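PDB 5AX6: CofB from Escherichia coli, which is a homotrimeric minor pilin of the type IVb CFA/III pilus of enterotoxigenic bacteria and probably takes part in pilus assembly. Local coordinates for residues G301-N304 with N305-A309; V390-D393 with G394-L397; V183-N186 with S187-A190. One frame throughout, in Å; residues are numbered along the deposited sequence. Where two conformers were deposited one is given.

Contact 1 of 3, residues G301-N304 with N305-A309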
ATOM      1  N   GLY A 301      -1.935  10.319  18.115  1.00 19.91           N
ATOM      2  CA  GLY A 301      -0.909  10.479  19.124  1.00 26.67           C
ATOM      3  C   GLY A 301      -0.735  11.938  19.496  1.00 28.80           C
ATOM      4  O   GLY A 301      -1.495  12.799  19.065  1.00 27.26           O
ATOM      5  N   LYS A 302       0.285  12.217  20.296  1.00 28.73           N
ATOM      6  CA  LYS A 302       0.602  13.576  20.691  1.00 26.21           C
ATOM      7  C   LYS A 302       2.093  13.819  20.509  1.00 29.04           C
ATOM      8  O   LYS A 302       2.902  12.921  20.766  1.00 23.43           O
ATOM      9  CB  LYS A 302       0.200  13.813  22.149  1.00 29.12           C
ATOM     10  CG  LYS A 302      -1.285  13.638  22.436  1.00 37.06           C
ATOM     11  CD  LYS A 302      -2.040  14.952  22.269  1.00 35.72           C
ATOM     12  CE  LYS A 302      -3.491  14.818  22.715  1.00 41.27           C
ATOM     13  NZ  LYS A 302      -4.447  15.064  21.590  1.00 43.70           N
ATOM     14  N   ASP A 303       2.460  15.019  20.075  1.00 23.66           N
ATOM     15  CA  ASP A 303       3.872  15.343  19.911  1.00 20.40           C
ATOM     16  C   ASP A 303       4.462  15.797  21.240  1.00 22.68           C
ATOM     17  O   ASP A 303       3.765  15.800  22.251  1.00 28.27           O
ATOM     18  CB  ASP A 303       4.070  16.399  18.816  1.00 25.14           C
ATOM     19  CG  ASP A 303       3.646  17.808  19.233  1.00 40.32           C
ATOM     20  OD1 ASP A 303       3.092  18.012  20.334  1.00 37.47           O
ATOM     21  OD2 ASP A 303       3.873  18.724  18.415  1.00 40.01           O
ATOM     22  N   ASN A 304       5.739  16.175  21.232  1.00 25.00           N
ATOM     23  CA  ASN A 304       6.466  16.430  22.475  1.00 36.14           C
ATOM     24  C   ASN A 304       5.956  17.669  23.209  1.00 40.96           C
ATOM     25  O   ASN A 304       6.294  17.892  24.372  1.00 33.85           O
ATOM     26  CB  ASN A 304       7.967  16.561  22.199  1.00 27.14           C
ATOM     27  CG  ASN A 304       8.288  17.623  21.155  1.00 38.00           C
ATOM     28  OD1 ASN A 304       7.583  18.620  21.025  1.00 51.74           O
ATOM     29  ND2 ASN A 304       9.362  17.407  20.406  1.00 42.81           N
ATOM     30  N   ASN A 305       5.146  18.465  22.518  1.00 35.87           N
ATOM     31  CA  ASN A 305       4.500  19.637  23.101  1.00 37.09           C
ATOM     32  C   ASN A 305       3.032  19.375  23.405  1.00 40.10           C
ATOM     33  O   ASN A 305       2.254  20.306  23.627  1.00 41.60           O
ATOM     34  CB  ASN A 305       4.635  20.834  22.165  1.00 40.00           C
ATOM     35  CG  ASN A 305       6.056  21.338  22.073  1.00 43.29           C
ATOM     36  OD1 ASN A 305       6.754  21.442  23.084  1.00 52.24           O
ATOM     37  ND2 ASN A 305       6.500  21.648  20.861  1.00 48.47           N
ATOM     38  N   ASP A 306       2.665  18.096  23.410  1.00 32.14           N
ATOM     39  CA  ASP A 306       1.312  17.668  23.733  1.00 33.65           C
ATOM     40  C   ASP A 306       0.294  18.147  22.684  1.00 35.45           C
ATOM     41  O   ASP A 306      -0.903  18.197  22.951  1.00 32.10           O
ATOM     42  CB  ASP A 306       0.916  18.169  25.127  1.00 41.21           C
ATOM     43  CG  ASP A 306      -0.316  17.473  25.667  1.00 41.36           C
ATOM     44  OD1 ASP A 306      -0.544  16.299  25.304  1.00 55.94           O
ATOM     45  OD2 ASP A 306      -1.064  18.098  26.450  1.00 61.80           O
ATOM     46  N   LYS A 307       0.780  18.496  21.495  1.00 34.88           N
ATOM     47  CA  LYS A 307      -0.105  18.860  20.389  1.00 32.59           C
ATOM     48  C   LYS A 307      -0.558  17.637  19.585  1.00 34.29           C
ATOM     49  O   LYS A 307       0.131  16.607  19.525  1.00 30.71           O
ATOM     50  CB  LYS A 307       0.582  19.863  19.463  1.00 32.19           C
ATOM     51  CG  LYS A 307       1.095  21.110  20.168  1.00 40.97           C
ATOM     52  CD  LYS A 307       0.007  21.740  21.023  1.00 44.99           C
ATOM     53  CE  LYS A 307       0.416  23.126  21.514  1.00 59.73           C
ATOM     54  NZ  LYS A 307      -0.759  23.908  22.010  1.00 64.35           N
ATOM     55  N   ASP A 308      -1.722  17.763  18.964  1.00 29.85           N
ATOM     56  CA  ASP A 308      -2.306  16.689  18.179  1.00 29.47           C
ATOM     57  C   ASP A 308      -1.354  16.231  17.081  1.00 23.81           C
ATOM     58  O   ASP A 308      -0.718  17.041  16.404  1.00 25.87           O
ATOM     59  CB  ASP A 308      -3.632  17.133  17.567  1.00 29.95           C
ATOM     60  CG  ASP A 308      -4.359  15.999  16.868  1.00 46.28           C
ATOM     61  OD1 ASP A 308      -4.133  14.824  17.242  1.00 46.46           O
ATOM     62  OD2 ASP A 308      -5.159  16.283  15.947  1.00 54.06           O
ATOM     63  N   ALA A 309      -1.262  14.917  16.917  1.00 27.76           N
ATOM     64  CA  ALA A 309      -0.404  14.341  15.893  1.00 25.05           C
ATOM     65  C   ALA A 309      -0.878  12.925  15.569  1.00 21.17           C
ATOM     66  O   ALA A 309      -1.942  12.498  16.003  1.00 22.10           O
ATOM     67  CB  ALA A 309       1.064  14.338  16.360  1.00 25.86           C
TER
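D303 reaches across the tip of this hairpin to the backbone of K307. Its OD1 takes the hydrogen bond from K307 N at 2.6 Å, with an N-H...O angle of 146°. The donor comes from the syn side, tilted out of the carboxylate plane. N305 N adds a weak bond to the same OD1, as in an Asx turn. A chi1 of 74° tucks the D303 carboxylate over its own backbone, with OD1 facing into the turn. K307 CB then lies 3.2 Å from OD1. Were D303 an alanine, the amides of K307 and N305 would probably lose their shared acceptor and the turn could flex. The backbone sets the frame: D306 N bonds to D303 O (2.8 Å) and D303 N to K307 O (2.9 Å). This is a type I turn with a G1 beta bulge, D306 taking the positive phi (66°). On the flank, K302 CD rests 3.5 Å from D306 O. G301 and A309 pair through two bonds, joining strands 294-302 and 308-315 of the beta-repeat domain. G301 and K302 also pair with a strand of the second subunit, whose V390 packs on D303 and A309.

Contact 2 of 3, residues V390-D393 with G394-L397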
ATOM      1  N   VAL A 390      22.329   1.778   3.692  1.00 20.88           N
ATOM      2  CA  VAL A 390      22.105   2.875   2.767  1.00 20.11           C
ATOM      3  C   VAL A 390      21.673   4.123   3.524  1.00 26.47           C
ATOM      4  O   VAL A 390      20.916   4.046   4.488  1.00 25.38           O
ATOM      5  CB  VAL A 390      21.032   2.515   1.706  1.00 17.52           C
ATOM      6  CG1 VAL A 390      20.685   3.720   0.854  1.00 22.33           C
ATOM      7  CG2 VAL A 390      21.504   1.345   0.839  1.00 22.54           C
ATOM      8  N   SER A 391      22.168   5.278   3.099  0.56 24.26           N
ATOM      9  CA  SER A 391      21.750   6.533   3.703  0.56 26.83           C
ATOM     10  C   SER A 391      21.332   7.507   2.616  0.56 26.05           C
ATOM     11  O   SER A 391      21.754   7.382   1.466  0.56 25.76           O
ATOM     12  CB  SER A 391      22.869   7.126   4.565  0.56 28.36           C
ATOM     13  OG  SER A 391      24.008   7.426   3.777  0.56 28.80           O
ATOM     14  N   PRO A 392      20.484   8.475   2.971  1.00 24.62           N
ATOM     15  CA  PRO A 392      19.980   9.423   1.974  1.00 26.16           C
ATOM     16  C   PRO A 392      21.031  10.420   1.521  1.00 32.89           C
ATOM     17  O   PRO A 392      22.025  10.644   2.223  1.00 29.52           O
ATOM     18  CB  PRO A 392      18.838  10.140   2.706  1.00 29.58           C
ATOM     19  CG  PRO A 392      19.124   9.952   4.152  1.00 27.23           C
ATOM     20  CD  PRO A 392      19.868   8.666   4.296  1.00 26.95           C
ATOM     21  N   ASP A 393      20.804  11.002   0.345  1.00 34.48           N
ATOM     22  CA  ASP A 393      21.581  12.149  -0.112  1.00 44.94           C
ATOM     23  C   ASP A 393      23.070  11.728  -0.167  1.00 37.85           C
ATOM     24  O   ASP A 393      23.327  10.667  -0.739  1.00 40.55           O
ATOM     25  CB  ASP A 393      21.266  13.357   0.781  1.00 48.79           C
ATOM     26  CG  ASP A 393      19.788  13.790   0.689  1.00 63.30           C
ATOM     27  OD1 ASP A 393      19.436  14.560  -0.238  1.00 72.47           O
ATOM     28  OD2 ASP A 393      18.974  13.361   1.540  1.00 63.20           O
ATOM     29  N   GLY A 394      24.056  12.436   0.401  1.00 39.85           N
ATOM     30  CA  GLY A 394      23.940  13.567   1.301  1.00 46.47           C
ATOM     31  C   GLY A 394      24.611  13.300   2.644  1.00 55.08           C
ATOM     32  O   GLY A 394      25.239  14.197   3.219  1.00 50.70           O
ATOM     33  N   ASN A 395      24.499  12.067   3.142  1.00 44.80           N
ATOM     34  CA  ASN A 395      24.859  11.774   4.535  1.00 40.73           C
ATOM     35  C   ASN A 395      25.700  10.520   4.763  1.00 42.26           C
ATOM     36  O   ASN A 395      25.167   9.443   5.030  1.00 41.53           O
ATOM     37  CB  ASN A 395      23.592  11.656   5.373  1.00 38.85           C
ATOM     38  CG  ASN A 395      22.815  12.944   5.434  1.00 42.09           C
ATOM     39  OD1 ASN A 395      23.080  13.795   6.277  1.00 51.21           O
ATOM     40  ND2 ASN A 395      21.839  13.094   4.541  1.00 45.30           N
ATOM     41  N   LYS A 396      27.016  10.675   4.707  1.00 31.13           N
ATOM     42  CA  LYS A 396      27.930   9.554   4.862  1.00 28.45           C
ATOM     43  C   LYS A 396      27.881   8.959   6.271  1.00 30.65           C
ATOM     44  O   LYS A 396      28.125   9.657   7.254  1.00 25.75           O
ATOM     45  CB  LYS A 396      29.360   9.996   4.540  1.00 34.97           C
ATOM     46  CG  LYS A 396      30.406   8.902   4.644  1.00 41.38           C
ATOM     47  CD  LYS A 396      30.077   7.748   3.710  1.00 48.81           C
ATOM     48  CE  LYS A 396      31.125   6.644   3.792  1.00 54.19           C
ATOM     49  NZ  LYS A 396      30.698   5.426   3.042  1.00 43.80           N
ATOM     50  N   LEU A 397      27.575   7.668   6.359  1.00 26.81           N
ATOM     51  CA  LEU A 397      27.606   6.958   7.645  1.00 24.32           C
ATOM     52  C   LEU A 397      28.975   6.387   7.942  1.00 26.56           C
ATOM     53  O   LEU A 397      29.624   5.838   7.055  1.00 29.81           O
ATOM     54  CB  LEU A 397      26.586   5.825   7.659  1.00 24.40           C
ATOM     55  CG  LEU A 397      25.120   6.251   7.635  1.00 26.96           C
ATOM     56  CD1 LEU A 397      24.238   5.037   7.395  1.00 24.88           C
ATOM     57  CD2 LEU A 397      24.747   6.935   8.948  1.00 22.53           C
TER
HETATM   58  O   HOH W   1      27.036   6.138   4.018  1.00 34.42           O
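N395 folds back over P392, the two residues closing a tight turn. Along the N395 side chain, CB comes first, 3.7 Å from P392 O. CG follows at a similar remove from that oxygen. The tip atom ND2 then points an N-H nearly straight at P392 O (161°), but at 3.4 Å the bond is weak. ND2 also lies 3.8 Å from D393 CB, and the amide stands almost square to the D393 carboxylate. Chi1 of -64° keeps CG beside the backbone N of N395, which lets N and ND2 converge on the same carbonyl. The bond from N395 N to P392 O, 3.0 Å, is weak as well. Between P392 and N395 the chain is modelled with a cis peptide before G394, a strained spot with positive phi at both D393 and G394. In one of its two conformers S391 OG donates to N395 O at 2.6 Å, so this link and the water between S391 OG and L397 N are less certain. In that conformer S391 CB packs 3.8 Å from L397 CD1. The turn leads from strand 391-392 into strand 398-409 of the C-terminal domain. L329 of strand 327-333 and L343 of strand 341-353 lie against P392 and L397. S391 and P392 pair antiparallel with a strand of the third subunit, so the sheet continues across the trimer interface.

Contact 3 of 3, residues V183-N186 with S187-A190; sequences VERN and SSGA
R185 carries the tight side of this contact, because the loop 187-190 runs alongside its side chain. S187 O sits close to the aliphatic part, 3.1 Å from R185 CG and 3.4 Å from R185 CD. The same S187 O accepts a hydrogen bond from N220 ND2. Farther out, S188 O lies over one face of the guanidinium, 3.0 Å above its plane and offset toward the rim. It is near R185 NH1, but the angle is too poor for a hydrogen bond. NH1 does give a weak one to G189 O, at 3.0 Å. Its stronger partner is D124, which forms a salt bridge with NH1 from strand 121-130. A chi1 of 59° starts the R185 side chain off on the loop's side, and the straight run from CG to NE carries NH1 as far as G189 O.

R185 closes strand 179-185, and the loop carries the chain into strand 194-198. The two strands form a beta hairpin toward one edge of the seven-stranded antiparallel sheet of the pilin domain, with 187-190 in its connecting loop. R185 also pairs through its backbone with N220 of strand 220-227, on the other side.

The outer side of the loop is looser. N186, S187, S188 and G189 are exposed, and the CB of S187 and S188 point away from 183-186. S188 OG stays 3.9 Å from R185 NH2, beyond bonding range. N186 turns its end outward, where OD1 is held by K219 and R194. At G189 nothing in these two segments would block a side chain.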
ATOM      1  N   VAL A 183     -21.628  23.971 -38.353  1.00 21.10           N
ATOM      2  CA  VAL A 183     -23.063  24.174 -38.451  1.00 22.21           C
ATOM      3  C   VAL A 183     -23.364  25.615 -38.833  1.00 21.44           C
ATOM      4  O   VAL A 183     -22.505  26.484 -38.724  1.00 23.38           O
ATOM      5  CB  VAL A 183     -23.784  23.789 -37.136  1.00 25.91           C
ATOM      6  CG1 VAL A 183     -23.621  22.283 -36.886  1.00 19.83           C
ATOM      7  CG2 VAL A 183     -23.254  24.600 -35.947  1.00 21.77           C
ATOM      8  N   GLU A 184     -24.580  25.853 -39.303  1.00 23.19           N
ATOM      9  CA  GLU A 184     -24.954  27.168 -39.776  1.00 26.55           C
ATOM     10  C   GLU A 184     -26.415  27.448 -39.490  1.00 28.52           C
ATOM     11  O   GLU A 184     -27.230  26.531 -39.331  1.00 23.80           O
ATOM     12  CB  GLU A 184     -24.681  27.296 -41.284  1.00 23.65           C
ATOM     13  CG  GLU A 184     -25.502  26.328 -42.122  1.00 24.98           C
ATOM     14  CD  GLU A 184     -25.194  26.396 -43.614  1.00 32.77           C
ATOM     15  OE1 GLU A 184     -24.094  25.966 -44.032  1.00 29.85           O
ATOM     16  OE2 GLU A 184     -26.065  26.876 -44.371  1.00 28.10           O
ATOM     17  N   ARG A 185     -26.749  28.726 -39.423  1.00 28.00           N
ATOM     18  CA  ARG A 185     -28.141  29.122 -39.382  1.00 29.87           C
ATOM     19  C   ARG A 185     -28.292  30.417 -40.158  1.00 34.72           C
ATOM     20  O   ARG A 185     -27.321  31.160 -40.341  1.00 31.24           O
ATOM     21  CB  ARG A 185     -28.638  29.276 -37.949  1.00 25.77           C
ATOM     22  CG  ARG A 185     -27.876  30.281 -37.131  1.00 24.52           C
ATOM     23  CD  ARG A 185     -28.337  30.245 -35.689  1.00 27.06           C
ATOM     24  NE  ARG A 185     -27.585  31.165 -34.847  1.00 27.43           N
ATOM     25  CZ  ARG A 185     -27.761  31.296 -33.540  1.00 33.37           C
ATOM     26  NH1 ARG A 185     -28.666  30.551 -32.909  1.00 32.38           N
ATOM     27  NH2 ARG A 185     -27.023  32.161 -32.858  1.00 29.72           N
ATOM     28  N   ASN A 186     -29.508  30.669 -40.627  1.00 32.98           N
ATOM     29  CA  ASN A 186     -29.770  31.824 -41.470  1.00 42.30           C
ATOM     30  C   ASN A 186     -29.947  33.074 -40.629  1.00 36.52           C
ATOM     31  O   ASN A 186     -29.706  34.182 -41.093  1.00 45.46           O
ATOM     32  CB  ASN A 186     -31.007  31.574 -42.343  1.00 37.56           C
ATOM     33  CG  ASN A 186     -30.795  30.441 -43.332  1.00 39.80           C
ATOM     34  OD1 ASN A 186     -29.674  30.217 -43.795  1.00 38.31           O
ATOM     35  ND2 ASN A 186     -31.867  29.706 -43.651  1.00 36.65           N
ATOM     36  N   SER A 187     -30.363  32.881 -39.382  1.00 35.22           N
ATOM     37  CA  SER A 187     -30.605  33.986 -38.470  1.00 37.69           C
ATOM     38  C   SER A 187     -29.962  33.716 -37.106  1.00 37.80           C
ATOM     39  O   SER A 187     -28.813  33.285 -37.032  1.00 40.53           O
ATOM     40  CB  SER A 187     -32.110  34.230 -38.321  1.00 45.39           C
ATOM     41  OG  SER A 187     -32.370  35.426 -37.605  1.00 55.80           O
ATOM     42  N   SER A 188     -30.706  33.956 -36.031  1.00 33.47           N
ATOM     43  CA  SER A 188     -30.120  33.909 -34.695  1.00 41.99           C
ATOM     44  C   SER A 188     -30.843  32.973 -33.707  1.00 37.32           C
ATOM     45  O   SER A 188     -30.613  33.049 -32.499  1.00 36.67           O
ATOM     46  CB  SER A 188     -30.075  35.327 -34.117  1.00 47.71           C
ATOM     47  OG  SER A 188     -29.234  35.387 -32.978  1.00 58.13           O
ATOM     48  N   GLY A 189     -31.697  32.085 -34.214  1.00 32.46           N
ATOM     49  CA  GLY A 189     -32.477  31.216 -33.344  1.00 35.73           C
ATOM     50  C   GLY A 189     -31.815  29.873 -33.064  1.00 28.51           C
ATOM     51  O   GLY A 189     -31.171  29.308 -33.948  1.00 28.09           O
ATOM     52  N   ALA A 190     -31.969  29.363 -31.840  1.00 27.92           N
ATOM     53  CA  ALA A 190     -31.359  28.080 -31.466  1.00 27.89           C
ATOM     54  C   ALA A 190     -31.942  26.934 -32.289  1.00 21.87           C
ATOM     55  O   ALA A 190     -31.273  25.932 -32.529  1.00 23.06           O
ATOM     56  CB  ALA A 190     -31.546  27.805 -29.984  1.00 31.25           C
TER

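Along the chain the order is contact 3, contact 1, contact 2, one in each of the pilin, beta-repeat and C-terminal regions. No two share a sheet or touch within one subunit. The centres of contacts 1 and 2 are about 29 Å apart, while the centre of contact 3 lies about 66 Å from that of contact 1 and 70 Å from that of contact 2. This spacing reflects an elongated chain. In the trimer, however, contacts 1 and 2 of different subunits meet: K396 of contact 2 packs on N304 of a neighbouring subunit, and both turns flank strands that extend sheets between chains. Contact 3 touches no other chain of the trimer.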